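PDB 7AHB: phthiocerol synthesis polyketide synthase type I PpsC from Mycobacterium tuberculosis, which helps build the phthiocerol carbon chain, its acyltransferase domain probably selecting the extender unit and transferring it toward the acyl carrier protein. Local coordinates for residues Thr160-Arg163 with Ser164-Met167; Leu179-Ala183 with Glu184-Ala188; Glu218-Asp221 with Lys222-Gln226; Val298-His301 with Gln302-His306; Ser334-Val337 with Asp338-Leu341. One frame throughout, in Å; residues are numbered along the deposited sequence.

Interaction 1 of 5, residues Thr160-Arg163 with Ser164-Met167; sequences TAVR and SRLM
S164 and T160 make the tight end of this contact, where two donors grip one carbonyl. S164 N reaches T160 O at 2.9 Å in the helical bond, and S164 OG comes to the same T160 O at 2.8 Å from the opposite face of the carbonyl plane. The hydroxyl can do this because chi1 of 67° tucks OG between the backbone N and the carbonyl carbon, turned back against the preceding turn. On the buried flank R163 and M167 run side by side in the same direction, M167 SD lying 3.6 Å from R163 CG. This is the C-terminal part of helix 153-167, packed between helices 106-126 and 248-254. The R163 chain bends at chi3 and carries its guanidinium away from the methionine to Q110, whose OE1 accepts from NH2; the R163 side chain lies near the presumed nucleophile elbow without touching it. The other flank is looser: V162 is buried, but R165 and L166 are partly exposed. There V162 CG1 meets L166 CD1 at 4.0 Å, the two chains pointing the same way, while the R165 chain crosses V162 obliquely, R165 NH1 lying 3.8 Å from V162 O. R165 NH1 also forms a salt bridge with E254.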
loop_
_atom_site.group_PDB
_atom_site.type_symbol
_atom_site.label_atom_id
_atom_site.label_comp_id
_atom_site.label_asym_id
_atom_site.label_seq_id
_atom_site.Cartn_x
_atom_site.Cartn_y
_atom_site.Cartn_z
ATOM N N THR A 160 -1.024 5.020 -11.880
ATOM C CA THR A 160 -0.112 3.897 -11.703
ATOM C C THR A 160 0.704 3.646 -12.958
ATOM O O THR A 160 1.921 3.448 -12.872
ATOM C CB THR A 160 -0.895 2.650 -11.313
ATOM O OG1 THR A 160 -1.655 2.949 -10.133
ATOM C CG2 THR A 160 0.010 1.506 -11.019
ATOM N N ALA A 161 0.060 3.719 -14.127
ATOM C CA ALA A 161 0.743 3.479 -15.396
ATOM C C ALA A 161 1.825 4.515 -15.658
ATOM O O ALA A 161 2.949 4.170 -16.048
ATOM C CB ALA A 161 -0.262 3.493 -16.542
ATOM N N VAL A 162 1.497 5.794 -15.457
ATOM C CA VAL A 162 2.463 6.865 -15.686
ATOM C C VAL A 162 3.637 6.728 -14.722
ATOM O O VAL A 162 4.797 6.658 -15.132
ATOM C CB VAL A 162 1.785 8.240 -15.540
ATOM C CG1 VAL A 162 2.834 9.342 -15.525
ATOM C CG2 VAL A 162 0.765 8.479 -16.657
ATOM N N ARG A 163 3.348 6.701 -13.418
ATOM C CA ARG A 163 4.414 6.666 -12.421
ATOM C C ARG A 163 5.312 5.462 -12.630
ATOM O O ARG A 163 6.540 5.585 -12.609
ATOM C CB ARG A 163 3.837 6.642 -11.005
ATOM C CG ARG A 163 4.918 6.588 -9.911
ATOM C CD ARG A 163 4.282 6.245 -8.553
ATOM N NE ARG A 163 3.546 4.982 -8.638
ATOM C CZ ARG A 163 2.374 4.754 -8.057
ATOM N NH1 ARG A 163 1.784 5.687 -7.287
ATOM N NH2 ARG A 163 1.816 3.573 -8.210
ATOM N N SER A 164 4.713 4.278 -12.829
ATOM C CA SER A 164 5.514 3.060 -12.961
ATOM C C SER A 164 6.358 3.073 -14.228
ATOM O O SER A 164 7.479 2.550 -14.229
ATOM C CB SER A 164 4.623 1.817 -12.918
ATOM O OG SER A 164 3.776 1.727 -14.027
ATOM N N ARG A 165 5.855 3.658 -15.313
ATOM C CA ARG A 165 6.673 3.765 -16.516
ATOM C C ARG A 165 7.853 4.705 -16.304
ATOM O O ARG A 165 8.946 4.473 -16.843
ATOM C CB ARG A 165 5.837 4.250 -17.693
ATOM C CG ARG A 165 6.617 4.269 -18.995
ATOM C CD ARG A 165 6.441 5.589 -19.744
ATOM N NE ARG A 165 5.037 5.880 -20.013
ATOM C CZ ARG A 165 4.371 6.928 -19.532
ATOM N NH1 ARG A 165 4.974 7.807 -18.741
ATOM N NH2 ARG A 165 3.078 7.080 -19.836
ATOM N N LEU A 166 7.633 5.793 -15.561
ATOM C CA LEU A 166 8.713 6.714 -15.237
ATOM C C LEU A 166 9.771 6.075 -14.339
ATOM O O LEU A 166 10.945 6.411 -14.450
ATOM C CB LEU A 166 8.145 7.971 -14.568
ATOM C CG LEU A 166 7.210 8.804 -15.459
ATOM C CD1 LEU A 166 6.676 10.012 -14.736
ATOM C CD2 LEU A 166 7.967 9.250 -16.714
ATOM N N MET A 167 9.378 5.196 -13.432
ATOM C CA MET A 167 10.315 4.548 -12.540
ATOM C C MET A 167 11.002 3.349 -13.157
ATOM O O MET A 167 12.103 3.013 -12.720
ATOM C CB MET A 167 9.577 4.133 -11.261
ATOM C CG MET A 167 9.075 5.319 -10.429
ATOM S SD MET A 167 7.996 4.857 -9.050
ATOM C CE MET A 167 9.163 3.942 -8.054
#

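Interaction 2 of 5, residues Leu179-Ala183 with Glu184-Ala188; sequences LELDA and EATEA
After strand 175-179 the backbone kinks through an inverse gamma turn at E180 and enters helix 183-189 at D182, with T186 N bonding back to D182 O at 3.0 Å and E187 N to A183 O at 2.9 Å. D182 sits at the N-cap, and its side chain supplies the acceptor that the first turn lacks. Chi1 of 67° swings CG in between its own N and carbonyl carbon, which brings D182 OD1 to 2.7 Å from A185 N; the bond is nearly straight, 163° at the hydrogen, and meets OD1 almost along the C-O axis. The A185 methyl also touches this oxygen, A185 CB lying 3.1 Å from D182 OD1. T186 answers in the other direction: its OG1 donates to D182 O at 2.9 Å from above the carbonyl plane, across from the face that the T186 amide uses, so this carbonyl is held twice. The apolar side of the junction is made by L181, whose CB rests 4.0 Å from A185 CB. Out in solvent the carboxylates of D182 and E184 approach to 4.3 Å between D182 OD2 and E184 OE2, and a water that donates to both probably eases their repulsion. The whole is a classical aspartate N-cap at a strand-to-helix connection, here in the antiparallel-sheet subdomain that acyltransferases of this family carry as a ferredoxin-like lobe.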
loop_
_atom_site.group_PDB
_atom_site.type_symbol
_atom_site.label_atom_id
_atom_site.label_comp_id
_atom_site.label_asym_id
_atom_site.label_seq_id
_atom_site.Cartn_x
_atom_site.Cartn_y
_atom_site.Cartn_z
ATOM N N LEU A 179 14.409 -1.437 8.979
ATOM C CA LEU A 179 15.336 -1.472 10.103
ATOM C C LEU A 179 14.563 -1.464 11.418
ATOM O O LEU A 179 13.538 -0.792 11.537
ATOM C CB LEU A 179 16.277 -0.268 10.074
ATOM C CG LEU A 179 16.753 0.264 8.734
ATOM C CD1 LEU A 179 17.568 1.550 8.942
ATOM C CD2 LEU A 179 17.579 -0.787 8.014
ATOM N N GLU A 180 15.066 -2.203 12.405
ATOM C CA GLU A 180 14.482 -2.205 13.740
ATOM C C GLU A 180 15.043 -1.017 14.529
ATOM O O GLU A 180 15.718 -1.167 15.540
ATOM C CB GLU A 180 14.759 -3.525 14.443
ATOM C CG GLU A 180 14.079 -3.634 15.808
ATOM C CD GLU A 180 14.520 -4.844 16.599
ATOM O OE1 GLU A 180 15.493 -5.540 16.184
ATOM O OE2 GLU A 180 13.918 -5.101 17.671
ATOM N N LEU A 181 14.800 0.177 13.990
ATOM C CA LEU A 181 15.184 1.434 14.612
ATOM C C LEU A 181 14.021 2.402 14.499
ATOM O O LEU A 181 13.244 2.339 13.544
ATOM C CB LEU A 181 16.413 2.046 13.949
ATOM C CG LEU A 181 17.717 1.251 14.020
ATOM C CD1 LEU A 181 18.768 1.877 13.104
ATOM C CD2 LEU A 181 18.199 1.149 15.443
ATOM N N ASP A 182 13.903 3.304 15.483
ATOM C CA ASP A 182 12.906 4.359 15.412
ATOM C C ASP A 182 13.407 5.433 14.457
ATOM O O ASP A 182 14.499 5.334 13.888
ATOM C CB ASP A 182 12.574 4.890 16.811
ATOM C CG ASP A 182 13.730 5.626 17.489
ATOM O OD1 ASP A 182 14.671 6.087 16.822
ATOM O OD2 ASP A 182 13.647 5.789 18.732
ATOM N N ALA A 183 12.589 6.458 14.246
ATOM C CA ALA A 183 12.901 7.445 13.224
ATOM C C ALA A 183 14.178 8.209 13.546
ATOM O O ALA A 183 14.990 8.436 12.653
ATOM C CB ALA A 183 11.742 8.428 13.055
ATOM N N GLU A 184 14.348 8.668 14.797
ATOM C CA GLU A 184 15.506 9.502 15.109
ATOM C C GLU A 184 16.791 8.678 15.120
ATOM O O GLU A 184 17.860 9.180 14.749
ATOM C CB GLU A 184 15.314 10.226 16.450
ATOM C CG GLU A 184 15.123 9.383 17.661
ATOM C CD GLU A 184 14.967 10.248 18.942
ATOM O OE1 GLU A 184 15.076 11.501 18.833
ATOM O OE2 GLU A 184 14.734 9.693 20.052
ATOM N N ALA A 185 16.713 7.426 15.564
ATOM C CA ALA A 185 17.875 6.543 15.456
ATOM C C ALA A 185 18.245 6.304 13.994
ATOM O O ALA A 185 19.433 6.261 13.644
ATOM C CB ALA A 185 17.605 5.214 16.155
ATOM N N THR A 186 17.235 6.219 13.115
ATOM C CA THR A 186 17.493 6.039 11.691
ATOM C C THR A 186 18.144 7.292 11.107
ATOM O O THR A 186 19.105 7.207 10.337
ATOM C CB THR A 186 16.186 5.711 10.953
ATOM O OG1 THR A 186 15.653 4.457 11.409
ATOM C CG2 THR A 186 16.417 5.668 9.467
ATOM N N GLU A 187 17.621 8.476 11.436
ATOM C CA GLU A 187 18.246 9.702 10.944
ATOM C C GLU A 187 19.689 9.808 11.424
ATOM O O GLU A 187 20.554 10.331 10.712
ATOM C CB GLU A 187 17.428 10.916 11.384
ATOM C CG GLU A 187 16.041 10.957 10.729
ATOM C CD GLU A 187 15.131 12.009 11.321
ATOM O OE1 GLU A 187 14.209 12.449 10.597
ATOM O OE2 GLU A 187 15.319 12.378 12.507
ATOM N N ALA A 188 19.974 9.316 12.623
ATOM C CA ALA A 188 21.352 9.308 13.096
ATOM C C ALA A 188 22.202 8.374 12.237
ATOM O O ALA A 188 23.282 8.747 11.768
ATOM C CB ALA A 188 21.405 8.884 14.561
HETATM O O HOH W 1 15.488 7.206 20.032
#

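Interaction 3 of 5, residues Glu218-Asp221 with Lys222-Gln226; sequences ELID and KVRQQ
The last turns of helix 213-225 bring I220 alongside R224 and D221 beside Q225, each pair one turn apart. The I220 and R224 side chains point the same way. The arginine is extended from CG to NE, and its flat guanidinium passes the isoleucine so that I220 CG2 sits over one face, 3.7 Å from R224 NE and set toward the rim of the group. R224 NH2 then donates to A230 O, tying the helix to strand 230-232, the edge strand of the antiparallel sheet. I220 touches that strand too, while L219 and V223 turn to helix 183-189 and pack on L189, leaving this helix of the small lobe with a buried side and an exposed one. On the exposed side D221, with CG anti to the backbone N (chi1 -173°), crosses Q225, which bends back at chi2. Q225 CG comes to 3.5 Å from D221 OD2. The amide and carboxylate planes of Q225 and D221 are 28° from parallel, but Q225 NE2 stays 3.8 Å from D221 OD1, too far to bond. The backbone link between the same two residues is short instead: Q225 N meets D221 O at 2.7 Å.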
loop_
_atom_site.group_PDB
_atom_site.type_symbol
_atom_site.label_atom_id
_atom_site.label_comp_id
_atom_site.label_asym_id
_atom_site.label_seq_id
_atom_site.Cartn_x
_atom_site.Cartn_y
_atom_site.Cartn_z
ATOM N N GLU A 218 25.225 -1.633 2.769
ATOM C CA GLU A 218 26.180 -1.217 3.797
ATOM C C GLU A 218 25.472 -0.867 5.104
ATOM O O GLU A 218 25.961 -1.176 6.198
ATOM C CB GLU A 218 27.004 -0.032 3.281
ATOM C CG GLU A 218 27.752 0.741 4.318
ATOM C CD GLU A 218 28.669 1.785 3.711
ATOM O OE1 GLU A 218 28.873 1.729 2.485
ATOM O OE2 GLU A 218 29.216 2.642 4.465
ATOM N N LEU A 219 24.313 -0.229 5.013
ATOM C CA LEU A 219 23.601 0.177 6.216
ATOM C C LEU A 219 22.899 -1.005 6.870
ATOM O O LEU A 219 22.806 -1.058 8.101
ATOM C CB LEU A 219 22.597 1.284 5.865
ATOM C CG LEU A 219 23.280 2.582 5.440
ATOM C CD1 LEU A 219 22.316 3.580 4.856
ATOM C CD2 LEU A 219 23.989 3.202 6.674
ATOM N N ILE A 220 22.408 -1.960 6.076
ATOM C CA ILE A 220 21.860 -3.185 6.652
ATOM C C ILE A 220 22.934 -3.903 7.467
ATOM O O ILE A 220 22.675 -4.432 8.555
ATOM C CB ILE A 220 21.302 -4.104 5.547
ATOM C CG1 ILE A 220 20.063 -3.493 4.903
ATOM C CG2 ILE A 220 21.001 -5.477 6.108
ATOM C CD1 ILE A 220 19.534 -4.320 3.725
ATOM N N ASP A 221 24.147 -3.971 6.932
ATOM C CA ASP A 221 25.204 -4.650 7.665
ATOM C C ASP A 221 25.523 -3.916 8.959
ATOM O O ASP A 221 25.658 -4.543 10.014
ATOM C CB ASP A 221 26.455 -4.783 6.806
ATOM C CG ASP A 221 27.517 -5.628 7.481
ATOM O OD1 ASP A 221 27.302 -6.854 7.622
ATOM O OD2 ASP A 221 28.530 -5.053 7.917
ATOM N N LYS A 222 25.624 -2.586 8.907
ATOM C CA LYS A 222 25.953 -1.835 10.119
ATOM C C LYS A 222 24.907 -2.057 11.209
ATOM O O LYS A 222 25.254 -2.292 12.376
ATOM C CB LYS A 222 26.099 -0.352 9.795
ATOM C CG LYS A 222 26.576 0.487 10.990
ATOM C CD LYS A 222 27.000 1.888 10.557
ATOM C CE LYS A 222 28.498 2.005 10.374
ATOM N NZ LYS A 222 29.209 2.211 11.671
ATOM N N VAL A 223 23.625 -2.030 10.841
ATOM C CA VAL A 223 22.572 -2.265 11.821
ATOM C C VAL A 223 22.713 -3.647 12.431
ATOM O O VAL A 223 22.579 -3.822 13.647
ATOM C CB VAL A 223 21.185 -2.070 11.187
ATOM C CG1 VAL A 223 20.109 -2.505 12.162
ATOM C CG2 VAL A 223 21.008 -0.625 10.736
ATOM N N ARG A 224 23.001 -4.654 11.601
ATOM C CA ARG A 224 23.183 -6.000 12.127
ATOM C C ARG A 224 24.422 -6.093 13.011
ATOM O O ARG A 224 24.387 -6.725 14.068
ATOM C CB ARG A 224 23.270 -6.997 10.975
ATOM C CG ARG A 224 21.965 -7.184 10.267
ATOM C CD ARG A 224 22.127 -8.131 9.067
ATOM N NE ARG A 224 20.839 -8.352 8.431
ATOM C CZ ARG A 224 20.668 -9.092 7.347
ATOM N NH1 ARG A 224 21.716 -9.669 6.775
ATOM N NH2 ARG A 224 19.455 -9.236 6.843
ATOM N N GLN A 225 25.528 -5.486 12.591
ATOM C CA GLN A 225 26.748 -5.543 13.383
ATOM C C GLN A 225 26.628 -4.767 14.689
ATOM O O GLN A 225 27.352 -5.053 15.640
ATOM C CB GLN A 225 27.912 -5.006 12.561
ATOM C CG GLN A 225 28.231 -5.878 11.347
ATOM C CD GLN A 225 28.699 -7.266 11.739
ATOM O OE1 GLN A 225 29.475 -7.428 12.684
ATOM N NE2 GLN A 225 28.219 -8.279 11.017
ATOM N N GLN A 226 25.741 -3.787 14.760
ATOM C CA GLN A 226 25.453 -3.084 16.001
ATOM C C GLN A 226 24.344 -3.762 16.794
ATOM O O GLN A 226 23.707 -3.112 17.634
ATOM C CB GLN A 226 25.106 -1.630 15.683
ATOM C CG GLN A 226 26.317 -0.883 15.095
ATOM C CD GLN A 226 26.004 0.538 14.655
ATOM O OE1 GLN A 226 24.843 0.889 14.417
ATOM N NE2 GLN A 226 27.051 1.371 14.554
#

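Interaction 4 of 5, residues Val298-His301 with Gln302-His306; sequences VRFH and QAIAH
F300 carries CG anti to its backbone N (chi1 -176°), which turns the ring along the helix toward I304, while I304 sets CG1 opposite its carbonyl carbon (chi1 -69°) and so reaches back to meet it. The result is a CH-pi contact. I304 CG1 stands 3.9 Å from the centroid of the F300 ring, 19° off the ring normal, and comes closest to the far end of the ring, at 3.7 Å from F300 CZ. CD1 of the isoleucine lies by the same end. Both residues are buried: I304 leans on I135 of the central sheet, and the ring of F300 makes an edge-to-face contact with H137. The second pairing is at the more open start of the helix. Q302 bends at chi2 and folds back over R299, its OE1 coming to 3.2 Å from R299 CA and 3.4 Å from R299 CB. Q302 NE2 lies near the plane of the guanidinium at one edge, 3.9 Å from R299 NH1, as two donors would be expected to keep apart. R299 is at the N-cap position, and its carbonyl begins the helical bonding, R299 O accepting from A303 N at 3.0 Å. Y201, from the antiparallel sheet, touches both R299 and Q302. This is the entry to helix 300-308 of the alpha/beta core of an acyltransferase, where one face of the first turn looks to the neighbourhood of the presumed nucleophile elbow and the start of the helix meets the smaller lobe.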
loop_
_atom_site.group_PDB
_atom_site.type_symbol
_atom_site.label_atom_id
_atom_site.label_comp_id
_atom_site.label_asym_id
_atom_site.label_seq_id
_atom_site.Cartn_x
_atom_site.Cartn_y
_atom_site.Cartn_z
ATOM N N VAL A 298 6.910 8.365 3.855
ATOM C CA VAL A 298 5.577 7.811 4.063
ATOM C C VAL A 298 5.249 7.901 5.548
ATOM O O VAL A 298 5.904 7.260 6.369
ATOM C CB VAL A 298 5.492 6.354 3.581
ATOM C CG1 VAL A 298 4.093 5.783 3.892
ATOM C CG2 VAL A 298 5.809 6.236 2.099
ATOM N N ARG A 299 4.240 8.691 5.899
ATOM C CA ARG A 299 3.881 8.910 7.308
ATOM C C ARG A 299 2.908 7.832 7.795
ATOM O O ARG A 299 1.784 8.098 8.226
ATOM C CB ARG A 299 3.284 10.297 7.477
ATOM C CG ARG A 299 4.099 11.416 6.905
ATOM C CD ARG A 299 5.033 12.025 7.939
ATOM N NE ARG A 299 5.944 12.991 7.334
ATOM C CZ ARG A 299 6.904 13.633 7.988
ATOM N NH1 ARG A 299 7.060 13.463 9.301
ATOM N NH2 ARG A 299 7.697 14.466 7.324
ATOM N N PHE A 300 3.362 6.583 7.709
ATOM C CA PHE A 300 2.475 5.453 7.974
ATOM C C PHE A 300 2.200 5.320 9.458
ATOM O O PHE A 300 1.056 5.150 9.860
ATOM C CB PHE A 300 3.065 4.144 7.424
ATOM C CG PHE A 300 2.155 2.966 7.579
ATOM C CD1 PHE A 300 0.945 2.914 6.904
ATOM C CD2 PHE A 300 2.486 1.925 8.403
ATOM C CE1 PHE A 300 0.094 1.840 7.059
ATOM C CE2 PHE A 300 1.638 0.847 8.565
ATOM C CZ PHE A 300 0.444 0.803 7.893
ATOM N N HIS A 301 3.255 5.337 10.279
ATOM C CA HIS A 301 3.119 5.344 11.732
ATOM C C HIS A 301 2.105 6.389 12.189
ATOM O O HIS A 301 1.178 6.083 12.950
ATOM C CB HIS A 301 4.517 5.575 12.331
ATOM C CG HIS A 301 4.530 6.004 13.760
ATOM N ND1 HIS A 301 5.635 6.593 14.330
ATOM C CD2 HIS A 301 3.600 5.919 14.739
ATOM C CE1 HIS A 301 5.384 6.857 15.601
ATOM N NE2 HIS A 301 4.154 6.465 15.874
ATOM N N GLN A 302 2.238 7.618 11.695
ATOM C CA GLN A 302 1.389 8.703 12.180
ATOM C C GLN A 302 -0.046 8.553 11.685
ATOM O O GLN A 302 -1.002 8.857 12.406
ATOM C CB GLN A 302 1.989 10.044 11.747
ATOM C CG GLN A 302 3.411 10.304 12.281
ATOM C CD GLN A 302 4.566 9.901 11.314
ATOM O OE1 GLN A 302 4.408 9.056 10.423
ATOM N NE2 GLN A 302 5.742 10.526 11.509
ATOM N N ALA A 303 -0.224 8.081 10.460
ATOM C CA ALA A 303 -1.577 7.866 9.944
ATOM C C ALA A 303 -2.317 6.784 10.731
ATOM O O ALA A 303 -3.502 6.942 11.066
ATOM C CB ALA A 303 -1.517 7.497 8.457
ATOM N N ILE A 304 -1.636 5.686 11.059
ATOM C CA ILE A 304 -2.282 4.631 11.837
ATOM C C ILE A 304 -2.642 5.146 13.230
ATOM O O ILE A 304 -3.746 4.919 13.733
ATOM C CB ILE A 304 -1.382 3.382 11.909
ATOM C CG1 ILE A 304 -1.274 2.710 10.521
ATOM C CG2 ILE A 304 -1.913 2.404 12.951
ATOM C CD1 ILE A 304 -2.583 2.152 10.007
ATOM N N ALA A 305 -1.704 5.828 13.880
ATOM C CA ALA A 305 -1.967 6.392 15.201
ATOM C C ALA A 305 -3.205 7.283 15.172
ATOM O O ALA A 305 -4.093 7.172 16.026
ATOM C CB ALA A 305 -0.737 7.173 15.687
ATOM N N HIS A 306 -3.275 8.179 14.191
ATOM C CA HIS A 306 -4.436 9.054 14.069
ATOM C C HIS A 306 -5.714 8.238 13.950
ATOM O O HIS A 306 -6.716 8.535 14.611
ATOM C CB HIS A 306 -4.274 9.974 12.849
ATOM C CG HIS A 306 -5.158 11.188 12.881
ATOM N ND1 HIS A 306 -6.503 11.142 12.561
ATOM C CD2 HIS A 306 -4.892 12.475 13.207
ATOM C CE1 HIS A 306 -7.029 12.346 12.712
ATOM N NE2 HIS A 306 -6.075 13.171 13.108
#

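Interaction 5 of 5, residues Ser334-Val337 with Asp338-Leu341; sequences SYDV and DNYL
Y340 reaches back across the turn to Y335, and its side chain can be followed atom by atom. Y340 CB lies 3.6 Å from V337 O. Y340 CD1 comes next, 3.2 Å from D336 O, which sits in the plane of the ring at its edge, an approach that suits a carbonyl oxygen facing aromatic hydrogens. Y340 CE1 then packs on Y335 CB at 3.6 Å. At the tip, Y340 OH stands over one face of the Y335 ring, 3.3 Å from Y335 CG and offset toward the rim; S334 CB occupies the opposite face. The Y335 and Y340 ring planes are 21° apart but slid so far that they hardly overlap, and it is the hydroxyl of Y340 that lies on the Y335 ring. The backbone explains the return. D336 O accepts from N339 N at 3.1 Å and V337 O from Y340 N at 2.9 Å, two successive tight turns, the first of 3-10 form at V337 and D338. D336 also forms an Asx turn: with CG anti to its backbone N (chi1 177°), D336 OD1 takes D338 N at 3.0 Å from above the carboxylate plane. This loop joins helix 324-334 to strand 341-343, the edge strand of the parallel sheet. Both phenols are hydrogen-bonded beyond the loop, Y335 OH to A305 O and Y340 OH to G308 O. With the proton of Y340 OH probably spent on that carbonyl, its oxygen rather than an O-H bond would face the Y335 ring. The neighbouring D336 and D338 carboxylates probably repel each other, a cost likely moderated by solvent and by the amide held at D336 OD1.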
loop_
_atom_site.group_PDB
_atom_site.type_symbol
_atom_site.label_atom_id
_atom_site.label_comp_id
_atom_site.label_asym_id
_atom_site.label_seq_id
_atom_site.Cartn_x
_atom_site.Cartn_y
_atom_site.Cartn_z
ATOM N N SER A 334 -0.142 3.630 21.835
ATOM C CA SER A 334 -1.081 4.657 22.244
ATOM C C SER A 334 -2.368 4.121 22.837
ATOM O O SER A 334 -3.032 4.864 23.575
ATOM C CB SER A 334 -1.464 5.543 21.047
ATOM O OG SER A 334 -0.402 6.377 20.638
ATOM N N TYR A 335 -2.754 2.875 22.531
ATOM C CA TYR A 335 -4.079 2.373 22.880
ATOM C C TYR A 335 -4.009 0.993 23.532
ATOM O O TYR A 335 -2.951 0.365 23.612
ATOM C CB TYR A 335 -4.972 2.323 21.641
ATOM C CG TYR A 335 -4.940 3.598 20.832
ATOM C CD1 TYR A 335 -5.427 4.796 21.371
ATOM C CD2 TYR A 335 -4.418 3.621 19.532
ATOM C CE1 TYR A 335 -5.401 5.963 20.638
ATOM C CE2 TYR A 335 -4.391 4.793 18.801
ATOM C CZ TYR A 335 -4.893 5.972 19.376
ATOM O OH TYR A 335 -4.873 7.145 18.650
ATOM N N ASP A 336 -5.163 0.545 24.033
ATOM C CA ASP A 336 -5.325 -0.794 24.598
ATOM C C ASP A 336 -5.695 -1.738 23.461
ATOM O O ASP A 336 -6.857 -1.797 23.041
ATOM C CB ASP A 336 -6.397 -0.781 25.685
ATOM C CG ASP A 336 -6.665 -2.161 26.269
ATOM O OD1 ASP A 336 -6.146 -3.164 25.734
ATOM O OD2 ASP A 336 -7.387 -2.238 27.277
ATOM N N VAL A 337 -4.711 -2.503 22.978
ATOM C CA VAL A 337 -4.926 -3.296 21.772
ATOM C C VAL A 337 -5.907 -4.441 21.974
ATOM O O VAL A 337 -6.363 -5.033 20.989
ATOM C CB VAL A 337 -3.592 -3.848 21.228
ATOM C CG1 VAL A 337 -2.860 -2.780 20.433
ATOM C CG2 VAL A 337 -2.713 -4.372 22.340
ATOM N N ASP A 338 -6.254 -4.772 23.217
ATOM C CA ASP A 338 -7.294 -5.769 23.432
ATOM C C ASP A 338 -8.609 -5.374 22.780
ATOM O O ASP A 338 -9.447 -6.241 22.521
ATOM C CB ASP A 338 -7.534 -5.993 24.923
ATOM C CG ASP A 338 -6.455 -6.840 25.567
ATOM O OD1 ASP A 338 -5.560 -7.324 24.834
ATOM O OD2 ASP A 338 -6.510 -7.014 26.807
ATOM N N ASN A 339 -8.821 -4.086 22.530
ATOM C CA ASN A 339 -10.026 -3.602 21.879
ATOM C C ASN A 339 -9.834 -3.407 20.386
ATOM O O ASN A 339 -10.700 -2.808 19.742
ATOM C CB ASN A 339 -10.482 -2.289 22.526
ATOM C CG ASN A 339 -10.871 -2.471 23.972
ATOM O OD1 ASN A 339 -11.369 -3.529 24.362
ATOM N ND2 ASN A 339 -10.619 -1.454 24.788
ATOM N N TYR A 340 -8.728 -3.901 19.825
ATOM C CA TYR A 340 -8.396 -3.677 18.428
ATOM C C TYR A 340 -8.170 -4.994 17.695
ATOM O O TYR A 340 -7.931 -6.037 18.300
ATOM C CB TYR A 340 -7.138 -2.803 18.288
ATOM C CG TYR A 340 -7.357 -1.358 18.693
ATOM C CD1 TYR A 340 -7.442 -0.999 20.032
ATOM C CD2 TYR A 340 -7.475 -0.354 17.735
ATOM C CE1 TYR A 340 -7.633 0.307 20.401
ATOM C CE2 TYR A 340 -7.666 0.971 18.100
ATOM C CZ TYR A 340 -7.747 1.291 19.434
ATOM O OH TYR A 340 -7.950 2.600 19.815
ATOM N N LEU A 341 -8.221 -4.908 16.369
ATOM C CA LEU A 341 -8.079 -6.047 15.473
ATOM C C LEU A 341 -7.285 -5.551 14.280
ATOM O O LEU A 341 -7.670 -4.559 13.652
ATOM C CB LEU A 341 -9.449 -6.571 15.047
ATOM C CG LEU A 341 -9.520 -7.860 14.224
ATOM C CD1 LEU A 341 -9.132 -9.053 15.072
ATOM C CD2 LEU A 341 -10.923 -8.012 13.643
#

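All five contacts are local and follow one another along the chain in numerical order. Interactions 2 and 3 belong to the antiparallel-sheet lobe, on helices 183-189 and 213-225; their centres are about 12 Å apart and they touch through L181 CD1 and V223 CG2, 4.1 Å apart. Interactions 4 and 5 go with the parallel-sheet core, centres about 16 Å apart, joined by a probable hydrogen bond between A305 O and Y335 OH. Interaction 1, on helix 153-167, lies about 38 Å from interaction 5, centre to centre, across the middle of the chain. Interactions 1 and 4 each bring a side chain near the presumed nucleophile elbow, so they probably border the acyltransferase active site.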